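Local coordinates for biofilm-associated surface protein (Staphylococcus aureus, PDB 7C7U) that probably serves at the bacterial cell surface as a calcium-binding adhesin that promotes biofilm formation and can switch to functional amyloid, at residues I235-I240 and E321-R326; K211-S216 and I231-M236; V433-A438 and E509-E514; A463-A468 and Y496-D501; T356-D361 and Q388-D393. All blocks are in the same frame, centred on the assembly; numbering follows the deposited sequence.

Contact 1: residues I235-I240 and E321-R326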
# COMPACT_ATOMS: atom_id res chain seq x y z
N ILE A 235 4.76 23.57 -10.81
CA ILE A 235 5.67 24.73 -10.83
C ILE A 235 4.90 25.89 -10.22
O ILE A 235 3.97 26.43 -10.84
CB ILE A 235 6.14 25.06 -12.25
CG1 ILE A 235 6.75 23.84 -12.91
CG2 ILE A 235 7.21 26.21 -12.21
CD1 ILE A 235 6.84 23.96 -14.43
N MET A 236 5.27 26.27 -9.00
CA MET A 236 4.63 27.38 -8.34
C MET A 236 5.15 28.69 -8.93
O MET A 236 6.34 28.83 -9.25
CB MET A 236 4.92 27.35 -6.84
CG MET A 236 4.34 26.14 -6.12
SD MET A 236 4.41 26.33 -4.32
CE MET A 236 5.02 28.02 -4.22
N LYS A 237 4.25 29.66 -9.06
CA LYS A 237 4.58 30.96 -9.63
C LYS A 237 4.97 31.96 -8.55
O LYS A 237 4.50 31.88 -7.41
CB LYS A 237 3.39 31.53 -10.39
CG LYS A 237 3.01 30.80 -11.67
CD LYS A 237 1.87 31.56 -12.37
CE LYS A 237 1.37 30.81 -13.59
NZ LYS A 237 0.33 31.60 -14.31
N ASN A 238 5.83 32.91 -8.92
CA ASN A 238 6.03 34.09 -8.09
C ASN A 238 4.92 35.12 -8.26
O ASN A 238 4.63 35.87 -7.32
CB ASN A 238 7.36 34.77 -8.40
CG ASN A 238 8.53 34.05 -7.77
OD1 ASN A 238 8.43 33.54 -6.66
ND2 ASN A 238 9.66 34.00 -8.48
N GLY A 239 4.32 35.20 -9.45
CA GLY A 239 3.29 36.19 -9.69
C GLY A 239 2.19 35.70 -10.60
O GLY A 239 1.53 34.67 -10.31
N ILE A 240 1.98 36.39 -11.72
CA ILE A 240 0.87 36.04 -12.60
C ILE A 240 1.40 35.78 -14.01
O ILE A 240 0.80 36.23 -15.00
CB ILE A 240 -0.22 37.13 -12.60
CG1 ILE A 240 0.41 38.52 -12.77
CG2 ILE A 240 -1.05 37.02 -11.32
CD1 ILE A 240 -0.57 39.60 -13.25
N GLU A 321 -2.14 30.91 -10.32
CA GLU A 321 -2.29 29.50 -9.98
C GLU A 321 -1.08 28.68 -10.43
O GLU A 321 -0.51 28.89 -11.50
CB GLU A 321 -3.56 28.95 -10.63
CG GLU A 321 -4.80 29.80 -10.35
CD GLU A 321 -6.03 29.33 -11.10
OE1 GLU A 321 -5.89 28.66 -12.15
OE2 GLU A 321 -7.16 29.62 -10.64
N THR A 322 -0.72 27.69 -9.60
CA THR A 322 0.40 26.80 -9.88
C THR A 322 0.22 26.08 -11.21
O THR A 322 -0.87 25.61 -11.54
CB THR A 322 0.54 25.79 -8.73
OG1 THR A 322 0.82 26.51 -7.52
CG2 THR A 322 1.66 24.79 -8.98
N VAL A 323 1.30 25.99 -11.99
CA VAL A 323 1.29 25.26 -13.25
C VAL A 323 1.45 23.76 -12.96
O VAL A 323 2.36 23.35 -12.24
CB VAL A 323 2.41 25.76 -14.17
CG1 VAL A 323 2.47 24.95 -15.47
CG2 VAL A 323 2.24 27.29 -14.47
N GLY A 324 0.57 22.95 -13.54
CA GLY A 324 0.67 21.49 -13.43
C GLY A 324 0.99 20.89 -14.78
O GLY A 324 0.51 21.36 -15.81
N VAL A 325 1.84 19.86 -14.78
CA VAL A 325 2.16 19.08 -15.97
C VAL A 325 2.08 17.60 -15.60
O VAL A 325 2.64 17.19 -14.58
CB VAL A 325 3.55 19.43 -16.54
CG1 VAL A 325 3.77 18.70 -17.84
CG2 VAL A 325 3.68 20.95 -16.78
N ARG A 326 1.37 16.81 -16.40
CA ARG A 326 1.22 15.38 -16.11
C ARG A 326 1.83 14.54 -17.21
O ARG A 326 1.49 14.70 -18.39
CB ARG A 326 -0.24 15.00 -15.93
CG ARG A 326 -0.46 13.47 -15.86
CD ARG A 326 -1.88 13.14 -15.39
NE ARG A 326 -2.00 13.30 -13.94
CZ ARG A 326 -3.12 13.16 -13.25
NH1 ARG A 326 -4.26 12.86 -13.88
NH2 ARG A 326 -3.11 13.31 -11.93
O HOH W 1 1.63 29.36 -8.10

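Contact 2: residues K211-S216 and I231-M236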
# COMPACT_ATOMS: atom_id res chain seq x y z
N LYS A 211 8.74 30.17 -8.79
CA LYS A 211 9.34 30.12 -7.47
C LYS A 211 9.99 28.77 -7.17
O LYS A 211 11.08 28.71 -6.60
CB LYS A 211 8.26 30.42 -6.41
CG LYS A 211 8.78 30.53 -5.01
CD LYS A 211 7.63 30.57 -4.00
CE LYS A 211 6.78 31.82 -4.17
NZ LYS A 211 7.60 33.05 -4.15
N ALA A 212 9.35 27.68 -7.57
CA ALA A 212 9.89 26.38 -7.19
C ALA A 212 9.14 25.32 -7.96
O ALA A 212 8.06 25.59 -8.50
CB ALA A 212 9.75 26.15 -5.68
N SER A 213 9.70 24.11 -8.00
CA SER A 213 9.03 23.02 -8.68
C SER A 213 9.32 21.71 -7.98
O SER A 213 10.42 21.49 -7.48
CB SER A 213 9.45 22.93 -10.15
OG SER A 213 8.79 21.89 -10.82
N SER A 214 8.33 20.83 -7.99
CA SER A 214 8.54 19.50 -7.45
C SER A 214 7.58 18.56 -8.16
O SER A 214 6.69 18.99 -8.89
CB SER A 214 8.31 19.48 -5.95
OG SER A 214 6.90 19.51 -5.69
N GLY A 215 7.79 17.26 -7.98
CA GLY A 215 6.99 16.27 -8.67
C GLY A 215 6.40 15.28 -7.69
O GLY A 215 6.76 15.22 -6.52
N SER A 216 5.44 14.52 -8.20
CA SER A 216 4.92 13.36 -7.48
C SER A 216 4.71 12.26 -8.49
O SER A 216 4.36 12.52 -9.63
CB SER A 216 3.63 13.69 -6.73
OG SER A 216 2.57 13.97 -7.63
N ILE A 231 3.07 10.87 -13.37
CA ILE A 231 4.20 11.68 -12.92
C ILE A 231 3.76 13.12 -13.05
O ILE A 231 3.69 13.64 -14.17
CB ILE A 231 5.46 11.39 -13.74
CG1 ILE A 231 5.82 9.90 -13.61
CG2 ILE A 231 6.64 12.28 -13.27
CD1 ILE A 231 6.40 9.38 -14.87
N ASP A 232 3.36 13.75 -11.94
CA ASP A 232 2.76 15.09 -11.97
C ASP A 232 3.76 16.12 -11.45
O ASP A 232 4.15 16.07 -10.28
CB ASP A 232 1.50 15.17 -11.11
CG ASP A 232 0.38 14.27 -11.60
OD1 ASP A 232 0.30 14.00 -12.81
OD2 ASP A 232 -0.44 13.85 -10.76
N GLN A 233 4.10 17.09 -12.29
CA GLN A 233 4.99 18.16 -11.88
C GLN A 233 4.18 19.42 -11.57
O GLN A 233 3.25 19.76 -12.31
CB GLN A 233 6.03 18.45 -12.97
CG GLN A 233 7.01 19.58 -12.60
CD GLN A 233 8.11 19.75 -13.63
OE1 GLN A 233 8.16 19.02 -14.62
NE2 GLN A 233 8.99 20.73 -13.41
N GLN A 234 4.50 20.08 -10.47
CA GLN A 234 3.94 21.39 -10.14
C GLN A 234 5.06 22.42 -10.22
O GLN A 234 6.17 22.17 -9.75
CB GLN A 234 3.34 21.41 -8.73
CG GLN A 234 2.51 20.17 -8.35
CD GLN A 234 1.07 20.21 -8.84
OE1 GLN A 234 0.56 21.25 -9.25
NE2 GLN A 234 0.40 19.06 -8.80
N ILE A 235 4.76 23.57 -10.81
CA ILE A 235 5.67 24.73 -10.83
C ILE A 235 4.90 25.89 -10.22
O ILE A 235 3.97 26.43 -10.84
CB ILE A 235 6.14 25.06 -12.25
CG1 ILE A 235 6.75 23.84 -12.91
CG2 ILE A 235 7.21 26.21 -12.21
CD1 ILE A 235 6.84 23.96 -14.43
N MET A 236 5.27 26.27 -9.00
CA MET A 236 4.63 27.38 -8.34
C MET A 236 5.15 28.69 -8.93
O MET A 236 6.34 28.83 -9.25
CB MET A 236 4.92 27.35 -6.84
CG MET A 236 4.34 26.14 -6.12
SD MET A 236 4.41 26.33 -4.32
CE MET A 236 5.02 28.02 -4.22
O HOH W 2 1.08 11.71 -9.34
O HOH W 3 2.71 16.88 -8.05

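Contact 3: residues V433-A438 and E509-E514. With CA (calcium ion), chain G.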
# COMPACT_ATOMS: atom_id res chain seq x y z
N VAL A 433 -9.87 -15.61 2.36
CA VAL A 433 -10.74 -16.72 2.72
C VAL A 433 -9.88 -17.97 2.87
O VAL A 433 -9.37 -18.50 1.87
CB VAL A 433 -11.85 -16.95 1.68
CG1 VAL A 433 -12.70 -18.21 2.04
CG2 VAL A 433 -12.73 -15.71 1.55
N GLY A 434 -9.73 -18.46 4.09
CA GLY A 434 -8.98 -19.68 4.35
C GLY A 434 -9.68 -20.97 3.94
O GLY A 434 -10.59 -20.97 3.10
N LYS A 435 -9.26 -22.09 4.52
CA LYS A 435 -9.74 -23.41 4.13
C LYS A 435 -11.02 -23.75 4.89
O LYS A 435 -11.03 -23.71 6.13
CB LYS A 435 -8.67 -24.46 4.39
CG LYS A 435 -8.96 -25.83 3.79
CD LYS A 435 -7.88 -26.80 4.18
CE LYS A 435 -8.01 -28.12 3.43
NZ LYS A 435 -7.10 -29.15 4.03
N PRO A 436 -12.09 -24.10 4.20
CA PRO A 436 -13.32 -24.46 4.91
C PRO A 436 -13.12 -25.74 5.71
O PRO A 436 -12.30 -26.59 5.36
CB PRO A 436 -14.34 -24.65 3.78
CG PRO A 436 -13.54 -25.03 2.58
CD PRO A 436 -12.19 -24.33 2.75
N GLN A 437 -13.88 -25.87 6.80
CA GLN A 437 -13.88 -27.06 7.65
C GLN A 437 -15.32 -27.49 7.92
O GLN A 437 -16.17 -26.65 8.21
CB GLN A 437 -13.15 -26.81 8.99
CG GLN A 437 -11.72 -26.22 8.88
CD GLN A 437 -10.73 -27.23 8.34
OE1 GLN A 437 -10.98 -28.43 8.41
NE2 GLN A 437 -9.59 -26.75 7.83
N ALA A 438 -15.59 -28.78 7.82
CA ALA A 438 -16.93 -29.28 8.06
C ALA A 438 -16.82 -30.64 8.73
O ALA A 438 -16.06 -31.49 8.27
CB ALA A 438 -17.72 -29.39 6.74
N GLU A 509 -12.59 -21.88 -2.32
CA GLU A 509 -11.82 -22.58 -1.30
C GLU A 509 -12.55 -23.87 -0.94
O GLU A 509 -13.76 -23.83 -0.65
CB GLU A 509 -11.63 -21.69 -0.07
CG GLU A 509 -10.70 -20.46 -0.30
CD GLU A 509 -9.24 -20.87 -0.52
OE1 GLU A 509 -8.37 -19.98 -0.54
OE2 GLU A 509 -8.95 -22.07 -0.65
N VAL A 510 -11.84 -25.00 -0.98
CA VAL A 510 -12.46 -26.32 -0.88
C VAL A 510 -11.84 -27.13 0.25
O VAL A 510 -10.67 -26.96 0.62
CB VAL A 510 -12.35 -27.12 -2.21
CG1 VAL A 510 -13.18 -26.49 -3.31
CG2 VAL A 510 -10.88 -27.26 -2.63
N ASN A 511 -12.65 -28.03 0.80
CA ASN A 511 -12.21 -29.12 1.65
C ASN A 511 -13.18 -30.27 1.40
O ASN A 511 -14.23 -30.09 0.77
CB ASN A 511 -12.16 -28.70 3.13
CG ASN A 511 -11.29 -29.60 3.98
OD1 ASN A 511 -10.62 -30.51 3.49
ND2 ASN A 511 -11.30 -29.37 5.29
N THR A 512 -12.83 -31.47 1.89
CA THR A 512 -13.73 -32.62 1.79
C THR A 512 -14.16 -33.09 3.18
O THR A 512 -13.44 -32.93 4.17
CB THR A 512 -13.09 -33.79 1.04
OG1 THR A 512 -11.83 -34.12 1.65
CG2 THR A 512 -12.89 -33.43 -0.43
N PHE A 513 -15.36 -33.67 3.23
CA PHE A 513 -15.87 -34.29 4.44
C PHE A 513 -16.62 -35.54 4.03
O PHE A 513 -16.85 -35.79 2.84
CB PHE A 513 -16.78 -33.33 5.24
CG PHE A 513 -18.08 -32.99 4.55
CD1 PHE A 513 -18.15 -31.97 3.61
CD2 PHE A 513 -19.24 -33.69 4.86
CE1 PHE A 513 -19.35 -31.65 2.98
CE2 PHE A 513 -20.44 -33.38 4.25
CZ PHE A 513 -20.50 -32.36 3.30
N GLU A 514 -16.99 -36.35 5.01
CA GLU A 514 -17.65 -37.62 4.76
C GLU A 514 -19.11 -37.60 5.22
O GLU A 514 -19.44 -37.09 6.29
CB GLU A 514 -16.90 -38.76 5.45
CG GLU A 514 -15.46 -38.89 4.97
CD GLU A 514 -15.37 -39.43 3.55
OE1 GLU A 514 -16.15 -40.35 3.20
OE2 GLU A 514 -14.53 -38.93 2.78
CA CA G . -7.39 -18.25 0.66
O HOH W 4 -8.02 -31.39 3.79
O HOH W 5 -9.44 -30.76 7.26

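Contact 4: residues A463-A468 and Y496-D501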
# COMPACT_ATOMS: atom_id res chain seq x y z
N ALA A 463 -21.55 -21.04 0.49
CA ALA A 463 -21.07 -22.39 0.71
C ALA A 463 -21.93 -23.37 -0.08
O ALA A 463 -23.16 -23.24 -0.11
CB ALA A 463 -21.09 -22.76 2.20
N LYS A 464 -21.27 -24.34 -0.69
CA LYS A 464 -21.92 -25.34 -1.52
C LYS A 464 -21.44 -26.71 -1.08
O LYS A 464 -20.24 -26.91 -0.84
CB LYS A 464 -21.61 -25.15 -3.01
CG LYS A 464 -21.81 -23.74 -3.55
CD LYS A 464 -20.86 -23.49 -4.70
CE LYS A 464 -21.11 -22.20 -5.42
NZ LYS A 464 -20.04 -22.00 -6.45
N VAL A 465 -22.37 -27.66 -0.97
CA VAL A 465 -22.05 -29.07 -0.78
C VAL A 465 -22.22 -29.77 -2.12
O VAL A 465 -23.29 -29.69 -2.75
CB VAL A 465 -22.92 -29.70 0.32
CG1 VAL A 465 -22.61 -31.20 0.48
CG2 VAL A 465 -22.68 -28.97 1.65
N ILE A 466 -21.16 -30.41 -2.58
CA ILE A 466 -21.07 -31.00 -3.91
C ILE A 466 -20.62 -32.45 -3.74
O ILE A 466 -19.66 -32.71 -3.01
CB ILE A 466 -20.09 -30.22 -4.81
CG1 ILE A 466 -20.45 -28.74 -4.88
CG2 ILE A 466 -20.04 -30.82 -6.21
CD1 ILE A 466 -19.32 -27.89 -5.44
N ASN A 467 -21.32 -33.38 -4.39
CA ASN A 467 -20.95 -34.79 -4.30
C ASN A 467 -19.76 -35.08 -5.21
O ASN A 467 -19.29 -34.23 -5.98
CB ASN A 467 -22.16 -35.68 -4.59
CG ASN A 467 -22.58 -35.67 -6.06
OD1 ASN A 467 -21.84 -35.26 -6.94
ND2 ASN A 467 -23.81 -36.12 -6.31
N ALA A 468 -19.27 -36.33 -5.14
CA ALA A 468 -18.07 -36.73 -5.86
C ALA A 468 -18.21 -36.64 -7.37
O ALA A 468 -17.20 -36.54 -8.07
CB ALA A 468 -17.68 -38.16 -5.47
N TYR A 496 -17.73 -35.88 0.10
CA TYR A 496 -18.34 -34.66 -0.41
C TYR A 496 -17.36 -33.50 -0.30
O TYR A 496 -16.44 -33.52 0.52
CB TYR A 496 -19.62 -34.33 0.37
CG TYR A 496 -20.77 -35.24 0.04
CD1 TYR A 496 -20.75 -36.59 0.42
CD2 TYR A 496 -21.87 -34.77 -0.66
CE1 TYR A 496 -21.83 -37.45 0.10
CE2 TYR A 496 -22.94 -35.60 -0.98
CZ TYR A 496 -22.91 -36.95 -0.60
OH TYR A 496 -23.96 -37.76 -0.93
N THR A 497 -17.56 -32.49 -1.14
CA THR A 497 -16.80 -31.25 -1.10
C THR A 497 -17.63 -30.15 -0.45
O THR A 497 -18.81 -29.99 -0.79
CB THR A 497 -16.38 -30.80 -2.50
OG1 THR A 497 -15.66 -31.84 -3.16
CG2 THR A 497 -15.53 -29.52 -2.45
N ILE A 498 -17.02 -29.41 0.48
CA ILE A 498 -17.58 -28.16 0.96
C ILE A 498 -16.79 -27.05 0.28
O ILE A 498 -15.57 -26.92 0.49
CB ILE A 498 -17.54 -28.05 2.50
CG1 ILE A 498 -18.01 -26.65 2.94
CG2 ILE A 498 -16.18 -28.42 3.09
CD1 ILE A 498 -19.48 -26.37 2.57
N ALA A 499 -17.47 -26.28 -0.57
CA ALA A 499 -16.83 -25.26 -1.39
C ALA A 499 -17.36 -23.89 -0.99
O ALA A 499 -18.57 -23.70 -0.87
CB ALA A 499 -17.10 -25.50 -2.88
N ILE A 500 -16.43 -22.94 -0.80
CA ILE A 500 -16.72 -21.57 -0.40
C ILE A 500 -16.45 -20.66 -1.59
O ILE A 500 -15.29 -20.48 -2.01
CB ILE A 500 -15.90 -21.15 0.83
CG1 ILE A 500 -15.90 -22.25 1.88
CG2 ILE A 500 -16.47 -19.87 1.42
CD1 ILE A 500 -17.25 -22.57 2.48
N ASP A 501 -17.51 -20.06 -2.11
CA ASP A 501 -17.50 -19.34 -3.37
C ASP A 501 -17.55 -17.84 -3.10
O ASP A 501 -18.50 -17.34 -2.48
CB ASP A 501 -18.69 -19.79 -4.23
CG ASP A 501 -18.70 -19.16 -5.63
OD1 ASP A 501 -18.07 -18.11 -5.87
OD2 ASP A 501 -19.40 -19.73 -6.50
O HOH W 6 -24.89 -37.15 -3.86
O HOH W 7 -16.78 -32.86 -5.11

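Contact 5: residues T356-D361 and Q388-D393. With CA (calcium ion), chain D; CA (calcium ion), chain E.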
# COMPACT_ATOMS: atom_id res chain seq x y z
N THR A 356 12.13 -12.40 -4.76
CA THR A 356 11.53 -11.13 -5.16
C THR A 356 12.16 -9.97 -4.39
O THR A 356 12.82 -10.16 -3.37
CB THR A 356 10.00 -11.14 -4.98
OG1 THR A 356 9.43 -10.05 -5.73
CG2 THR A 356 9.58 -10.97 -3.52
N LYS A 357 12.01 -8.76 -4.94
CA LYS A 357 12.50 -7.56 -4.27
C LYS A 357 11.48 -7.08 -3.24
O LYS A 357 10.27 -7.12 -3.47
CB LYS A 357 12.79 -6.45 -5.28
CG LYS A 357 13.96 -6.72 -6.23
CD LYS A 357 14.29 -5.47 -7.06
CE LYS A 357 15.29 -5.76 -8.17
NZ LYS A 357 14.61 -6.12 -9.45
N GLN A 358 11.97 -6.64 -2.07
CA GLN A 358 11.09 -6.03 -1.08
C GLN A 358 10.84 -4.55 -1.36
O GLN A 358 9.81 -4.00 -0.95
CB GLN A 358 11.70 -6.18 0.32
CG GLN A 358 10.72 -5.84 1.45
CD GLN A 358 11.38 -5.91 2.81
OE1 GLN A 358 12.61 -5.84 2.91
NE2 GLN A 358 10.58 -6.02 3.87
N LYS A 359 11.76 -3.85 -2.02
CA LYS A 359 11.43 -2.48 -2.41
C LYS A 359 12.21 -2.10 -3.64
O LYS A 359 13.20 -2.75 -4.01
CB LYS A 359 11.65 -1.47 -1.28
CG LYS A 359 13.05 -1.36 -0.74
CD LYS A 359 13.13 -0.27 0.32
CE LYS A 359 14.24 0.74 0.01
NZ LYS A 359 13.80 1.90 -0.87
N GLU A 360 11.75 -1.04 -4.30
CA GLU A 360 12.49 -0.46 -5.40
C GLU A 360 12.01 0.97 -5.62
O GLU A 360 10.81 1.23 -5.70
CB GLU A 360 12.32 -1.27 -6.70
CG GLU A 360 13.46 -0.98 -7.68
CD GLU A 360 13.43 -1.84 -8.94
OE1 GLU A 360 12.57 -2.73 -9.06
OE2 GLU A 360 14.27 -1.60 -9.83
N ASP A 361 12.96 1.89 -5.71
CA ASP A 361 12.69 3.30 -6.00
C ASP A 361 12.95 3.60 -7.47
O ASP A 361 13.96 3.17 -8.03
CB ASP A 361 13.57 4.20 -5.15
CG ASP A 361 13.22 4.15 -3.70
OD1 ASP A 361 12.01 4.03 -3.39
OD2 ASP A 361 14.14 4.20 -2.86
N GLN A 388 6.93 -0.84 -2.95
CA GLN A 388 7.27 -1.67 -1.80
C GLN A 388 6.42 -2.93 -1.79
O GLN A 388 5.23 -2.89 -2.13
CB GLN A 388 7.07 -0.86 -0.52
CG GLN A 388 7.76 -1.37 0.69
CD GLN A 388 7.80 -0.33 1.79
OE1 GLN A 388 8.49 0.68 1.68
NE2 GLN A 388 7.01 -0.55 2.83
N ASP A 389 7.03 -4.06 -1.42
CA ASP A 389 6.32 -5.34 -1.20
C ASP A 389 6.80 -5.79 0.18
O ASP A 389 7.67 -6.65 0.29
CB ASP A 389 6.65 -6.35 -2.30
CG ASP A 389 5.87 -7.69 -2.16
OD1 ASP A 389 5.07 -7.84 -1.23
OD2 ASP A 389 6.09 -8.57 -3.00
N TYR A 390 6.24 -5.16 1.21
CA TYR A 390 6.80 -5.29 2.55
C TYR A 390 6.96 -6.75 2.95
O TYR A 390 7.98 -7.13 3.55
CB TYR A 390 5.91 -4.55 3.55
CG TYR A 390 6.47 -4.55 4.96
CD1 TYR A 390 6.38 -5.67 5.78
CD2 TYR A 390 7.12 -3.42 5.46
CE1 TYR A 390 6.91 -5.67 7.06
CE2 TYR A 390 7.64 -3.40 6.74
CZ TYR A 390 7.53 -4.53 7.54
OH TYR A 390 8.06 -4.52 8.81
N ASP A 391 6.00 -7.60 2.60
CA ASP A 391 6.01 -9.00 3.01
C ASP A 391 6.46 -9.95 1.92
O ASP A 391 6.32 -11.17 2.08
CB ASP A 391 4.62 -9.38 3.52
CG ASP A 391 3.52 -9.08 2.51
OD1 ASP A 391 3.81 -8.99 1.30
OD2 ASP A 391 2.35 -8.97 2.93
N LYS A 392 6.97 -9.44 0.80
CA LYS A 392 7.52 -10.27 -0.28
C LYS A 392 6.55 -11.39 -0.69
O LYS A 392 6.94 -12.54 -0.86
CB LYS A 392 8.88 -10.85 0.13
CG LYS A 392 9.89 -9.80 0.69
CD LYS A 392 11.25 -10.40 1.07
CE LYS A 392 12.22 -10.63 -0.09
NZ LYS A 392 11.81 -10.04 -1.37
N ASP A 393 5.27 -11.04 -0.87
CA ASP A 393 4.31 -12.00 -1.43
C ASP A 393 3.98 -11.72 -2.90
O ASP A 393 3.08 -12.37 -3.45
CB ASP A 393 3.02 -12.03 -0.61
CG ASP A 393 2.27 -10.72 -0.62
OD1 ASP A 393 2.59 -9.83 -1.43
OD2 ASP A 393 1.33 -10.57 0.21
CA CA D . 2.87 -7.62 -0.48
CA CA E . 0.20 -9.69 1.78
O HOH W 8 7.84 -8.12 -4.94
O HOH W 9 10.61 2.45 0.21
O HOH W 10 2.99 -5.55 1.04

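Contact 1: residues I235-I240 and E321-R326
Lys-237 runs past Glu-321 and Val-323 to an ammonium group gripped from several sides: the backbone oxygens of Phe-315, Asn-316, Leu-319 and Phe-241 surround NZ and share its three protons. The chain is extended beyond CG, which carries the charge clear of the strand while Lys-237 CE passes 3.4 Å from Glu-321 O and 3.7 Å from Val-323 CG2. Lysine and valine meet at about a right angle, so methylene packs on methyl. Next to this crossing, Ile-235 and Val-323 form an antiparallel hydrogen-bonded pair. Ile-235 N gives a bond of 2.8 Å to Val-323 O, and Val-323 N returns one of 2.9 Å to Ile-235 O. The pair joins the ends of strands 228-237 and 323-331, neighbours in a five-stranded antiparallel sheet that continues from 323-331 into 265-272. Past this pair a water bridges the strands: water 1 accepts from Lys-237 N at 2.8 Å and is hydrogen-bonded to Thr-322 OG1. The hydroxyl sits anti to the carbonyl carbon (chi1 -62°), which leaves Thr-322 CG2 3.4 Å from Ile-235 O. The Met-236 side chain sets out away from 321-326, yet its CG lies 3.8 Å from Thr-322 OG1.

Contact 2: residues K211-S216 and I231-M236
The side-chain amide of Gln-233 meets Ser-213 at its edge: NE2 donates to Ser-213 OG over 2.8 Å, with the hydroxyl in the amide plane, and OE1 is hydrogen-bonded to Tyr-253 OH. Two partners thus fix the rotation of this amide. The serine passes the bond on, its OG donating to Gln-234 O at 2.8 Å from a position 39° above the carbonyl plane. A chi1 of -179° turns the Ser-213 hydroxyl away from its own N and in between amide and carbonyl. Ser-214 N also donates to Gln-234 O, so one backbone oxygen takes two protons from the opposite strand. These residues belong to a beta hairpin, strands 210-220 and 228-237, whose axes come within 4.7 Å and run 161° apart. Regular backbone pairs form at Ser-214 with Gln-234 and Ser-216 with Asp-232. Lys-211 and Ala-212 both face Met-236, Lys-211 N donating to Met-236 O and Met-236 N to Ala-212 O, consistent with a classic beta bulge. There Lys-211 CD and Met-236 CE lie 3.7 Å apart, while Lys-211 NZ continues to Asn-238 OD1. On the face carrying Ser-216 and Gln-234, water 3 donates to Asp-232 O at 2.8 Å, lies 2.9 Å from Ser-216 OG and accepts from Gln-234 NE2. Asp-232 OD1 reaches farther, to a salt bridge with Arg-326 NE.

Contact 3: residues V433-A438 and E509-E514
A calcium ion clamps the start of this contact, bound by Val-433 O and Glu-509 OE1, each at 2.3 Å. These two oxygens are only 3.0 Å apart; Asp-414, Asp-416, Glu-423 and Ser-430 complete the shell. Beyond the metal the segments run in the same direction, their end-to-end directions 8° apart, as strands 437-442 and 509-516 enter a seven-stranded mixed sheet. That parallel pairing of first and last strand is consistent with an immunoglobulin-like sandwich. The ion, bound also by residues of the region 414-430, joins that region to this domain. Glu-509 bends at chi2 (-69°) to bring its carboxylate round to the metal, while OE2 forms a salt bridge with Lys-418. Glu-509 CB lies 3.4 Å from Gly-434 O, a buried oxygen without a polar partner. Within the two segments no backbone-to-backbone hydrogen bond forms; instead Asn-511 ND2 donates to Pro-436 O over 3.0 Å in the carbonyl plane. The same ND2 gives to water 5, which donates to Gln-437 OE1 and so joins two amides whose planes are 78° apart. Pro-436 CG lies 3.5 Å from Glu-509 O, and farther along Ala-438 CB rests obliquely against the Phe-513 ring, 4.1 Å from CD1.

Contact 4: residues A463-A468 and Y496-D501
Ala-463 offers a shallow hollow that two isoleucines fill: its CB lies 3.9 Å from Ile-500 CD1 and 4.0 Å from Ile-498 CD1. The second methyl gets there because Ile-498 turns back at chi2 (63°), and Ile-498 CD1 also meets Val-465 CG2 at 4.2 Å. The other valine branch, CG1, points to the Tyr-496 ring and approaches CD2 obliquely at 3.8 Å. Farther along the same ring, Asn-467 CB packs on CE2 at 3.7 Å. On the reverse face Ile-466 reaches diagonally over the small Ala-499, CD1 to CB 4.1 Å. There Lys-464 also extends to a salt bridge with Asp-501, modelled too short for its length to be trusted. Four backbone bonds, in the pairs Lys-464 with Ala-499 and Ile-466 with Thr-497, hold the antiparallel strands in register. Strands 462-466 and 494-501 lie inside the sheet, flanked by 472-477 and 509-516, and strand 483-487 covers the Ala-463 and Ile-498 face with Val-486 and Phe-484.

Contact 5: residues T356-D361 and Q388-D393
Gln-358 carries the tight part of this contact, gripping the opposite chain with both backbone and side chain. Its O accepts from Asp-389 N over 2.8 Å in an almost straight bond (176°), the donor standing above the carbonyl plane. Extended from a CG anti to the backbone N (chi1 -168°), the side chain brings NE2 to Tyr-390 O, also at 2.8 Å, on a lone pair in the carbonyl plane. This nitrogen lies over one face of the Tyr-390 ring, while Gln-388 NE2, whose amide has its main polar partner at Met-21, comes to the ring edge in plane. The grip falls on a turn, Asp-389 to Lys-392, that opens an EF-hand-like calcium loop: Asp-389, Asp-391, Asp-393, the carbonyl of Leu-395 and Glu-400 follow the 1-3-5-7-12 spacing. Asp-389 OD1 binds the first ion at 2.3 Å; Asp-391 and Asp-393 each bridge to a second through OD1 and OD2. Gln-358, just before strand 359-369, thus binds the backbone at the first loop positions. Lys-392 CB packs on Thr-356 CG2 at 3.7 Å. Water is plentiful elsewhere: water 8 joins Thr-356 OG1 (also held by Leu-339), Lys-357 O and Asp-389 OD2 (also by Gly-394). Beyond the non-hydrogen-bonded pair Lys-359 and Gln-388, water 9 donates to Gln-388 OE1; exposed Lys-359 NZ binds it weakly and also forms a salt bridge with Asp-361 OD2.

How the contacts relate
From the N terminus, contact 2 closes first, a short hairpin over 14 intervening residues. Contact 1 begins on the same strand, 228-237, and closes a loop of 80 residues, adding strand 323-331; the two share Ile-235 and Met-236, and the side chains of Thr-322 and Gln-234 pack between them. Contact 5 follows in series, bringing strand 359-369 to the first EF-hand-like calcium loop, its centre about 35 Å from that of contact 1. Contact 3 then spans 70 residues of the seven-stranded sheet, with contact 4 lying wholly within its span; Glu-509 O to Ile-500 N, 2.8 Å, links these two in one sheet. Contacts 1 and 3 sit on opposite sides of the chain's centre, about 58 Å apart between centres.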